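Long-range contacts in Lic11098 (Leptospira interrogans serogroup Icterohaemorrhagiae serovar copenhageni, PDB 4U08), which is a leucine-rich repeat protein of a human pathogen, regarded as a virulence factor, whose function is unknown but which probably acts through binding to other molecules: residues 313-318 and 336-341; 58-63 and 82-87. All coordinates share one frame; numbering follows the deposited sequence.

Interaction 1. Residues 313-318 and 336-341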
ATOM      1  N   LYS A 313      18.279  26.191   9.474  1.00 31.49           N
ATOM      2  CA  LYS A 313      19.666  26.008   8.990  1.00 31.54           C
ATOM      3  C   LYS A 313      20.051  24.511   9.022  1.00 35.67           C
ATOM      4  O   LYS A 313      20.868  24.062   8.223  1.00 37.33           O
ATOM      5  CB  LYS A 313      20.680  26.844   9.804  1.00 33.10           C
ATOM      6  CG  LYS A 313      20.567  26.672  11.318  1.00 42.07           C
ATOM      7  CD  LYS A 313      21.449  27.646  12.071  1.00 48.10           C
ATOM      8  CE  LYS A 313      21.246  27.556  13.566  1.00 55.83           C
ATOM      9  NZ  LYS A 313      21.818  26.316  14.154  1.00 54.10           N
ATOM     10  N   GLU A 314      19.408  23.747   9.909  1.00 32.14           N
ATOM     11  CA  GLU A 314      19.626  22.305  10.087  1.00 31.48           C
ATOM     12  C   GLU A 314      19.319  21.477   8.828  1.00 36.42           C
ATOM     13  O   GLU A 314      19.741  20.323   8.770  1.00 35.71           O
ATOM     14  CB  GLU A 314      18.844  21.773  11.296  1.00 32.19           C
ATOM     15  CG  GLU A 314      19.361  22.259  12.645  1.00 34.74           C
ATOM     16  CD  GLU A 314      19.010  23.683  13.033  1.00 48.98           C
ATOM     17  OE1 GLU A 314      18.029  24.240  12.486  1.00 38.90           O
ATOM     18  OE2 GLU A 314      19.733  24.251  13.882  1.00 45.77           O
ATOM     19  N   ILE A 315      18.622  22.064   7.809  1.00 33.11           N
ATOM     20  CA  ILE A 315      18.327  21.406   6.528  1.00 32.97           C
ATOM     21  C   ILE A 315      19.632  20.939   5.858  1.00 36.81           C
ATOM     22  O   ILE A 315      19.646  19.902   5.179  1.00 36.06           O
ATOM     23  CB  ILE A 315      17.437  22.278   5.589  1.00 37.04           C
ATOM     24  CG1 ILE A 315      16.708  21.422   4.513  1.00 38.71           C
ATOM     25  CG2 ILE A 315      18.215  23.438   4.936  1.00 37.15           C
ATOM     26  CD1 ILE A 315      15.280  21.014   4.891  1.00 43.70           C
ATOM     27  N   GLY A 316      20.722  21.668   6.126  1.00 31.99           N
ATOM     28  CA  GLY A 316      22.054  21.378   5.605  1.00 29.13           C
ATOM     29  C   GLY A 316      22.694  20.125   6.171  1.00 33.52           C
ATOM     30  O   GLY A 316      23.719  19.677   5.650  1.00 34.54           O
ATOM     31  N   GLN A 317      22.125  19.556   7.243  1.00 29.16           N
ATOM     32  CA  GLN A 317      22.634  18.324   7.878  1.00 29.73           C
ATOM     33  C   GLN A 317      22.180  17.039   7.135  1.00 33.44           C
ATOM     34  O   GLN A 317      22.652  15.951   7.463  1.00 33.23           O
ATOM     35  CB  GLN A 317      22.199  18.244   9.346  1.00 31.32           C
ATOM     36  CG  GLN A 317      22.780  19.366  10.237  1.00 42.66           C
ATOM     37  CD  GLN A 317      22.208  19.405  11.633  1.00 62.79           C
ATOM     38  OE1 GLN A 317      21.164  18.818  11.944  1.00 61.81           O
ATOM     39  NE2 GLN A 317      22.863  20.138  12.508  1.00 56.65           N
ATOM     40  N   LEU A 318      21.267  17.168   6.159  1.00 29.23           N
ATOM     41  CA  LEU A 318      20.704  16.045   5.383  1.00 29.18           C
ATOM     42  C   LEU A 318      21.710  15.591   4.317  1.00 32.70           C
ATOM     43  O   LEU A 318      21.524  15.808   3.123  1.00 29.44           O
ATOM     44  CB  LEU A 318      19.352  16.443   4.788  1.00 28.91           C
ATOM     45  CG  LEU A 318      18.275  16.829   5.812  1.00 32.24           C
ATOM     46  CD1 LEU A 318      17.044  17.369   5.121  1.00 33.30           C
ATOM     47  CD2 LEU A 318      17.892  15.647   6.674  1.00 35.73           C
ATOM     48  N   LYS A 336      22.351  29.454   4.058  1.00 32.11           N
ATOM     49  CA  LYS A 336      23.682  29.252   3.460  1.00 33.18           C
ATOM     50  C   LYS A 336      24.125  27.784   3.585  1.00 37.16           C
ATOM     51  O   LYS A 336      24.880  27.293   2.745  1.00 39.00           O
ATOM     52  CB  LYS A 336      24.746  30.201   4.066  1.00 37.52           C
ATOM     53  CG  LYS A 336      24.941  30.085   5.574  1.00 55.15           C
ATOM     54  CD  LYS A 336      25.791  31.225   6.132  1.00 68.70           C
ATOM     55  CE  LYS A 336      25.491  31.518   7.591  1.00 83.09           C
ATOM     56  NZ  LYS A 336      26.055  30.494   8.510  1.00 91.52           N
ATOM     57  N   GLU A 337      23.577  27.084   4.578  1.00 32.97           N
ATOM     58  CA  GLU A 337      23.832  25.669   4.882  1.00 32.54           C
ATOM     59  C   GLU A 337      23.367  24.724   3.759  1.00 34.57           C
ATOM     60  O   GLU A 337      23.766  23.561   3.745  1.00 33.27           O
ATOM     61  CB  GLU A 337      23.208  25.284   6.241  1.00 33.45           C
ATOM     62  CG  GLU A 337      23.904  25.903   7.452  1.00 39.53           C
ATOM     63  CD  GLU A 337      23.659  27.386   7.705  1.00 55.87           C
ATOM     64  OE1 GLU A 337      22.673  27.942   7.166  1.00 39.78           O
ATOM     65  OE2 GLU A 337      24.460  27.994   8.450  1.00 55.24           O
ATOM     66  N   ILE A 338      22.562  25.228   2.796  1.00 33.34           N
ATOM     67  CA  ILE A 338      22.106  24.475   1.626  1.00 33.65           C
ATOM     68  C   ILE A 338      23.306  23.906   0.854  1.00 35.31           C
ATOM     69  O   ILE A 338      23.195  22.838   0.256  1.00 33.77           O
ATOM     70  CB  ILE A 338      21.133  25.309   0.727  1.00 39.04           C
ATOM     71  CG1 ILE A 338      20.161  24.416  -0.086  1.00 40.03           C
ATOM     72  CG2 ILE A 338      21.863  26.313  -0.201  1.00 40.39           C
ATOM     73  CD1 ILE A 338      18.866  24.062   0.637  1.00 51.36           C
ATOM     74  N   GLY A 339      24.458  24.588   0.947  1.00 31.11           N
ATOM     75  CA  GLY A 339      25.700  24.179   0.294  1.00 31.47           C
ATOM     76  C   GLY A 339      26.314  22.895   0.833  1.00 35.43           C
ATOM     77  O   GLY A 339      27.143  22.284   0.161  1.00 35.70           O
ATOM     78  N   LYS A 340      25.897  22.460   2.028  1.00 32.29           N
ATOM     79  CA  LYS A 340      26.380  21.224   2.649  1.00 31.65           C
ATOM     80  C   LYS A 340      25.662  19.979   2.074  1.00 33.61           C
ATOM     81  O   LYS A 340      26.079  18.856   2.366  1.00 33.29           O
ATOM     82  CB  LYS A 340      26.198  21.263   4.168  1.00 34.43           C
ATOM     83  CG  LYS A 340      27.119  22.234   4.913  1.00 49.38           C
ATOM     84  CD  LYS A 340      26.399  22.974   6.064  1.00 57.09           C
ATOM     85  CE  LYS A 340      25.857  22.114   7.193  1.00 69.72           C
ATOM     86  NZ  LYS A 340      26.930  21.592   8.076  1.00 85.22           N
ATOM     87  N   LEU A 341      24.618  20.171   1.255  1.00 29.99           N
ATOM     88  CA  LEU A 341      23.879  19.053   0.641  1.00 29.98           C
ATOM     89  C   LEU A 341      24.649  18.480  -0.553  1.00 31.68           C
ATOM     90  O   LEU A 341      24.226  18.617  -1.688  1.00 31.37           O
ATOM     91  CB  LEU A 341      22.444  19.480   0.272  1.00 29.83           C
ATOM     92  CG  LEU A 341      21.578  20.010   1.426  1.00 33.29           C
ATOM     93  CD1 LEU A 341      20.241  20.482   0.911  1.00 34.86           C
ATOM     94  CD2 LEU A 341      21.417  18.983   2.518  1.00 32.05           C
TER
HETATM   95  O   HOH W   1      25.291  17.360   5.108  1.00 51.70           O
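Gly316 O accepts a hydrogen bond from a water, and Lys340 CB and CE pack against it. The water donates to Gly316 O at 2.9 Å and also to Lys340 O, bridging two backbones that share no direct hydrogen bond. Lys340 CB lies 3.3 Å from Gly316 O, and bends at chi2 and chi3 bring Lys340 CE back to 3.6 Å from the same oxygen. The backbones come closest at Gly316, whose CA rests 3.3 Å from Glu337 O. Both segments are mostly short 3-10 turns (313-317 and 336-340) on the convex side of the leucine-rich repeat solenoid, in successive loops that follow strands 300-302 and 323-325. Glu337 bends at chi2 (74°), which lays its carboxylate against Lys313, with OE1 3.5 Å from Lys313 CB. Lys313 NZ, however, stays 6.5 Å from Glu337 OE2; that oxygen forms its salt bridge within its own turn, where Lys336 NZ reaches it at 3.0 Å on the syn side, 29° out of the carboxylate plane. Towards the interior, Leu341 CD2 lies 3.2 Å from Leu318 O and also touches Ile315 O, while Ile315 CG2 faces Ile338 CD1.

Interaction 2. Residues 58-63 and 82-87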
ATOM      1  N   LEU A  58     -20.943 -23.393 -10.310  1.00 61.66           N
ATOM      2  CA  LEU A  58     -20.058 -24.554 -10.420  1.00 62.42           C
ATOM      3  C   LEU A  58     -20.824 -25.833 -10.101  1.00 69.82           C
ATOM      4  O   LEU A  58     -21.662 -25.811  -9.191  1.00 70.05           O
ATOM      5  CB  LEU A  58     -18.884 -24.465  -9.437  1.00 62.47           C
ATOM      6  CG  LEU A  58     -17.837 -23.372  -9.633  1.00 66.73           C
ATOM      7  CD1 LEU A  58     -16.976 -23.274  -8.392  1.00 66.72           C
ATOM      8  CD2 LEU A  58     -16.974 -23.626 -10.869  1.00 67.70           C
ATOM      9  N   PRO A  59     -20.520 -26.974 -10.768  1.00 68.33           N
ATOM     10  CA  PRO A  59     -21.208 -28.227 -10.404  1.00 68.30           C
ATOM     11  C   PRO A  59     -20.783 -28.713  -9.015  1.00 71.08           C
ATOM     12  O   PRO A  59     -19.677 -28.407  -8.564  1.00 69.76           O
ATOM     13  CB  PRO A  59     -20.769 -29.200 -11.499  1.00 70.12           C
ATOM     14  CG  PRO A  59     -19.424 -28.689 -11.934  1.00 74.56           C
ATOM     15  CD  PRO A  59     -19.545 -27.191 -11.863  1.00 69.93           C
ATOM     16  N   LYS A  60     -21.665 -29.463  -8.338  1.00 67.56           N
ATOM     17  CA  LYS A  60     -21.409 -30.027  -7.005  1.00 67.10           C
ATOM     18  C   LYS A  60     -20.250 -31.035  -7.027  1.00 68.98           C
ATOM     19  O   LYS A  60     -19.571 -31.218  -6.018  1.00 68.22           O
ATOM     20  CB  LYS A  60     -22.692 -30.647  -6.403  1.00 69.86           C
ATOM     21  CG  LYS A  60     -23.403 -31.663  -7.307  1.00 86.04           C
ATOM     22  CD  LYS A  60     -24.675 -32.222  -6.669  1.00 97.49           C
ATOM     23  CE  LYS A  60     -24.515 -33.642  -6.169  1.00109.41           C
ATOM     24  NZ  LYS A  60     -24.487 -34.633  -7.280  1.00117.27           N
ATOM     25  N   GLU A  61     -19.996 -31.639  -8.199  1.00 65.31           N
ATOM     26  CA  GLU A  61     -18.935 -32.628  -8.413  1.00 65.12           C
ATOM     27  C   GLU A  61     -17.524 -32.031  -8.307  1.00 67.54           C
ATOM     28  O   GLU A  61     -16.557 -32.792  -8.191  1.00 67.20           O
ATOM     29  CB  GLU A  61     -19.137 -33.384  -9.738  1.00 66.65           C
ATOM     30  CG  GLU A  61     -20.457 -34.143  -9.820  1.00 77.32           C
ATOM     31  CD  GLU A  61     -21.599 -33.426 -10.522  1.00100.17           C
ATOM     32  OE1 GLU A  61     -21.804 -32.217 -10.268  1.00 91.35           O
ATOM     33  OE2 GLU A  61     -22.307 -34.088 -11.312  1.00100.32           O
ATOM     34  N   ILE A  62     -17.410 -30.677  -8.269  1.00 62.70           N
ATOM     35  CA  ILE A  62     -16.124 -29.991  -8.083  1.00 62.12           C
ATOM     36  C   ILE A  62     -15.496 -30.429  -6.752  1.00 63.61           C
ATOM     37  O   ILE A  62     -14.272 -30.508  -6.665  1.00 63.29           O
ATOM     38  CB  ILE A  62     -16.182 -28.440  -8.273  1.00 65.05           C
ATOM     39  CG1 ILE A  62     -14.778 -27.861  -8.605  1.00 65.46           C
ATOM     40  CG2 ILE A  62     -16.817 -27.722  -7.075  1.00 65.50           C
ATOM     41  CD1 ILE A  62     -14.767 -26.626  -9.524  1.00 71.00           C
ATOM     42  N   GLY A  63     -16.345 -30.786  -5.778  1.00 57.91           N
ATOM     43  CA  GLY A  63     -15.941 -31.273  -4.466  1.00 56.44           C
ATOM     44  C   GLY A  63     -15.173 -32.583  -4.489  1.00 59.85           C
ATOM     45  O   GLY A  63     -14.486 -32.899  -3.517  1.00 58.87           O
ATOM     46  N   PRO A  82     -20.836 -23.617  -4.507  1.00 56.93           N
ATOM     47  CA  PRO A  82     -21.580 -24.737  -3.896  1.00 57.52           C
ATOM     48  C   PRO A  82     -21.038 -25.080  -2.507  1.00 63.28           C
ATOM     49  O   PRO A  82     -19.864 -24.803  -2.236  1.00 64.04           O
ATOM     50  CB  PRO A  82     -21.367 -25.884  -4.887  1.00 59.03           C
ATOM     51  CG  PRO A  82     -20.069 -25.564  -5.562  1.00 62.98           C
ATOM     52  CD  PRO A  82     -19.997 -24.069  -5.638  1.00 58.42           C
ATOM     53  N   GLU A  83     -21.879 -25.671  -1.624  1.00 58.74           N
ATOM     54  CA  GLU A  83     -21.457 -26.083  -0.280  1.00 58.75           C
ATOM     55  C   GLU A  83     -20.266 -27.064  -0.362  1.00 62.25           C
ATOM     56  O   GLU A  83     -19.393 -27.042   0.506  1.00 61.67           O
ATOM     57  CB  GLU A  83     -22.637 -26.681   0.534  1.00 60.54           C
ATOM     58  CG  GLU A  83     -23.231 -27.968  -0.030  1.00 75.82           C
ATOM     59  CD  GLU A  83     -24.568 -28.461   0.496  1.00105.05           C
ATOM     60  OE1 GLU A  83     -25.302 -27.670   1.133  1.00 89.31           O
ATOM     61  OE2 GLU A  83     -24.875 -29.655   0.279  1.00108.14           O
ATOM     62  N   GLU A  84     -20.219 -27.868  -1.456  1.00 57.99           N
ATOM     63  CA  GLU A  84     -19.211 -28.883  -1.780  1.00 57.84           C
ATOM     64  C   GLU A  84     -17.799 -28.319  -1.961  1.00 61.10           C
ATOM     65  O   GLU A  84     -16.848 -29.096  -2.000  1.00 60.57           O
ATOM     66  CB  GLU A  84     -19.615 -29.673  -3.032  1.00 59.49           C
ATOM     67  CG  GLU A  84     -20.821 -30.581  -2.833  1.00 71.61           C
ATOM     68  CD  GLU A  84     -22.212 -29.966  -2.920  1.00 90.84           C
ATOM     69  OE1 GLU A  84     -22.340 -28.740  -3.144  1.00 84.83           O
ATOM     70  OE2 GLU A  84     -23.188 -30.741  -2.814  1.00 84.32           O
ATOM     71  N   ILE A  85     -17.656 -26.980  -2.062  1.00 56.60           N
ATOM     72  CA  ILE A  85     -16.354 -26.324  -2.172  1.00 55.56           C
ATOM     73  C   ILE A  85     -15.487 -26.651  -0.947  1.00 56.31           C
ATOM     74  O   ILE A  85     -14.274 -26.779  -1.087  1.00 55.95           O
ATOM     75  CB  ILE A  85     -16.479 -24.801  -2.474  1.00 58.58           C
ATOM     76  CG1 ILE A  85     -15.222 -24.256  -3.192  1.00 59.23           C
ATOM     77  CG2 ILE A  85     -16.850 -23.961  -1.240  1.00 58.41           C
ATOM     78  CD1 ILE A  85     -15.241 -24.424  -4.708  1.00 68.30           C
ATOM     79  N   GLY A  86     -16.133 -26.855   0.210  1.00 50.86           N
ATOM     80  CA  GLY A  86     -15.480 -27.214   1.465  1.00 49.10           C
ATOM     81  C   GLY A  86     -14.841 -28.587   1.480  1.00 51.75           C
ATOM     82  O   GLY A  86     -14.059 -28.881   2.379  1.00 49.73           O
ATOM     83  N   GLN A  87     -15.168 -29.443   0.483  1.00 49.93           N
ATOM     84  CA  GLN A  87     -14.633 -30.809   0.353  1.00 50.67           C
ATOM     85  C   GLN A  87     -13.196 -30.842  -0.203  1.00 56.19           C
ATOM     86  O   GLN A  87     -12.514 -31.869  -0.073  1.00 56.15           O
ATOM     87  CB  GLN A  87     -15.550 -31.662  -0.535  1.00 51.86           C
ATOM     88  CG  GLN A  87     -16.940 -31.914   0.062  1.00 64.83           C
ATOM     89  CD  GLN A  87     -17.879 -32.633  -0.884  1.00 86.55           C
ATOM     90  OE1 GLN A  87     -17.479 -33.192  -1.918  1.00 83.55           O
ATOM     91  NE2 GLN A  87     -19.156 -32.648  -0.539  1.00 76.91           N
TER
HETATM   92  O   HOH W   2     -19.081 -33.165  -4.097  1.00 62.33           O
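Pro82 packs its ring against Leu58 and Ile62 on the inner side of this contact. Its CD lies 4.0 Å from Leu58 CB, the two side chains meeting at a slant, whereas Ile62 presents CG2 to Pro82 CG at about a right angle. Ile85 completes the apolar cluster: its CD1 is 4.2 Å from Leu58 CD1 and also faces Ile62 CG2. The backbones approach most closely at Gly63, where CA sits 3.4 Å from Glu84 O with no side chain between them. The outer side is polar and joined partly through water. Glu84, turned at chi2 (82°), sets its carboxylate carbon CD 3.6 Å from Lys60 CB, but the charged ends are loose: the Lys60 chain bends at chi3 and chi4 and leads its amine away, so NZ stays 6.1 Å from Glu84 OE2 and the opposite charges do not pair. Beside them a water donates to Lys60 O and, at 2.7 Å, to Gln87 OE1. That amide oxygen comes within 3.4 Å of Gly63 O, two acceptors close without a hydrogen bond; Gln66 NE2 gives Gly63 O a weak one. Such 3-10 turns in successive loops, with isoleucines buried and a glycine at the closest approach, fit the convex face of a leucine-rich repeat solenoid.

Interactions 1 and 2 join equivalent elements, 3-10 turns of successive loops on the leucine-rich repeat solenoid, on opposite sides of the chain's centre with their own centres about 66 Å apart. Each has a glycine at the closest backbone approach, a glutamate laid against a lysine's CB and no direct hydrogen bond between its segments. Interaction 1 is the more buried; one leucine methyl, Leu341 CD2, lies against two backbone carbonyls. Interaction 2, only partly buried, takes in the proline that opens the turn; its counterpart Pro335 touches Ile315 beside interaction 1. Their waters differ too: one bridges two main-chain carbonyls, the other a carbonyl and a glutamine side chain. Lysine-glutamate salt bridges occur within both turns of interaction 1, but in neither turn of interaction 2.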